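PDB 3FPV: extracellular haem-binding protein from Streptomyces reticuli, which binds haem outside the cell and probably takes part in its degradation. Local coordinates for residues N127-E132 / G154-T159. Numbering follows the deposited sequence.
Sequences NAPTSE and GGTPVT
Where the linker after helix 112-126 enters helix 130-134, T130 and G155 join it to strand 155-160, an outermost strand of the antiparallel sheet within this chain. N127-T130 runs antiparallel to G154-T159, 173° apart end to end, and T130 and G155 exchange a reciprocal pair of hydrogen bonds. T130 N donates to G155 O (2.9 Å, 161° at the hydrogen), tilted out of the carbonyl plane. G155 N donates to T130 OG1 at 3.0 Å. A chi1 of 53° sets OG1 between backbone N and carbonyl carbon, turned to the strand; the same hydroxyl is also hydrogen-bonded to L152 O. P129, the N-cap residue, adds a CA-H...O contact to G155 O (3.2 Å from CA). Further along, the P157 ring lies against the A128-P129 peptide, its CD 3.5 Å from P129 N and 3.9 Å from P129 CD, while N127 OD1 crosses to T159 CG2 at 3.3 Å. T159 OG1 is hydrogen-bonded to V52 O of the second subunit. A valine in place of T130 would probably leave G155 N and L152 O without their hydroxyl partner. The polar grip is thus concentrated at the helix start, whereas van der Waals contacts to the peptide and the N127 amide hold the linker before it in the chain.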
loop_
_atom_site.group_PDB
_atom_site.type_symbol
_atom_site.label_atom_id
_atom_site.label_comp_id
_atom_site.label_asym_id
_atom_site.label_seq_id
_atom_site.Cartn_x
_atom_site.Cartn_y
_atom_site.Cartn_z
ATOM N N ASN A 127 9.160 -15.150 -20.367
ATOM C CA ASN A 127 8.996 -16.402 -21.103
ATOM C C ASN A 127 10.099 -17.410 -20.790
ATOM O O ASN A 127 10.694 -17.999 -21.694
ATOM C CB ASN A 127 8.919 -16.137 -22.610
ATOM C CG ASN A 127 8.397 -17.330 -23.386
ATOM O OD1 ASN A 127 7.730 -18.203 -22.830
ATOM N ND2 ASN A 127 8.702 -17.375 -24.678
ATOM N N ALA A 128 10.367 -17.598 -19.502
ATOM C CA ALA A 128 11.356 -18.570 -19.048
ATOM C C ALA A 128 11.020 -19.037 -17.635
ATOM O O ALA A 128 10.389 -18.303 -16.873
ATOM C CB ALA A 128 12.755 -17.967 -19.096
ATOM N N PRO A 129 11.438 -20.264 -17.283
ATOM C CA PRO A 129 11.386 -20.742 -15.901
ATOM C C PRO A 129 12.105 -19.796 -14.943
ATOM O O PRO A 129 13.161 -19.261 -15.284
ATOM C CB PRO A 129 12.131 -22.079 -15.969
ATOM C CG PRO A 129 11.973 -22.530 -17.374
ATOM C CD PRO A 129 11.987 -21.278 -18.200
ATOM N N THR A 130 11.541 -19.596 -13.755
ATOM C CA THR A 130 12.159 -18.716 -12.762
ATOM C C THR A 130 13.483 -19.284 -12.251
ATOM O O THR A 130 14.370 -18.533 -11.843
ATOM C CB THR A 130 11.219 -18.431 -11.567
ATOM O OG1 THR A 130 10.753 -19.665 -11.007
ATOM C CG2 THR A 130 10.026 -17.594 -12.007
ATOM N N SER A 131 13.610 -20.608 -12.281
ATOM C CA SER A 131 14.884 -21.271 -12.010
ATOM C C SER A 131 15.968 -20.853 -12.999
ATOM O O SER A 131 17.106 -20.595 -12.610
ATOM C CB SER A 131 14.716 -22.791 -12.040
ATOM O OG SER A 131 14.573 -23.261 -13.369
ATOM N N GLU A 132 15.606 -20.792 -14.277
ATOM C CA GLU A 132 16.472 -20.216 -15.300
ATOM C C GLU A 132 16.733 -18.734 -15.039
ATOM O O GLU A 132 17.854 -18.253 -15.215
ATOM C CB GLU A 132 15.860 -20.410 -16.691
ATOM C CG GLU A 132 16.817 -20.124 -17.842
ATOM C CD GLU A 132 16.162 -20.279 -19.204
ATOM O OE1 GLU A 132 15.899 -19.247 -19.859
ATOM O OE2 GLU A 132 15.914 -21.432 -19.620
ATOM N N GLY A 154 10.151 -22.209 -9.395
ATOM C CA GLY A 154 8.780 -22.621 -9.110
ATOM C C GLY A 154 7.755 -22.023 -10.054
ATOM O O GLY A 154 6.560 -22.284 -9.929
ATOM N N GLY A 155 8.226 -21.219 -11.005
ATOM C CA GLY A 155 7.372 -20.703 -12.071
ATOM C C GLY A 155 7.846 -21.108 -13.455
ATOM O O GLY A 155 9.040 -21.055 -13.753
ATOM N N THR A 156 6.904 -21.511 -14.304
ATOM C CA THR A 156 7.222 -21.951 -15.662
ATOM C C THR A 156 6.228 -21.371 -16.672
ATOM O O THR A 156 5.028 -21.307 -16.399
ATOM C CB THR A 156 7.251 -23.495 -15.765
ATOM O OG1 THR A 156 7.824 -23.887 -17.019
ATOM C CG2 THR A 156 5.849 -24.077 -15.647
ATOM N N PRO A 157 6.731 -20.924 -17.835
ATOM C CA PRO A 157 5.892 -20.270 -18.838
ATOM C C PRO A 157 4.992 -21.255 -19.580
ATOM O O PRO A 157 5.375 -22.405 -19.793
ATOM C CB PRO A 157 6.914 -19.664 -19.803
ATOM C CG PRO A 157 8.100 -20.554 -19.691
ATOM C CD PRO A 157 8.142 -21.000 -18.258
ATOM N N VAL A 158 3.806 -20.798 -19.966
ATOM C CA VAL A 158 3.014 -21.471 -20.990
ATOM C C VAL A 158 2.936 -20.622 -22.255
ATOM O O VAL A 158 2.649 -19.424 -22.195
ATOM C CB VAL A 158 1.586 -21.779 -20.489
ATOM C CG1 VAL A 158 0.767 -22.456 -21.583
ATOM C CG2 VAL A 158 1.637 -22.646 -19.242
ATOM N N THR A 159 3.200 -21.248 -23.398
ATOM C CA THR A 159 3.286 -20.533 -24.667
ATOM C C THR A 159 2.155 -20.936 -25.607
ATOM O O THR A 159 1.610 -22.035 -25.505
ATOM C CB THR A 159 4.635 -20.788 -25.368
ATOM O OG1 THR A 159 4.781 -22.190 -25.633
ATOM C CG2 THR A 159 5.791 -20.316 -24.498
#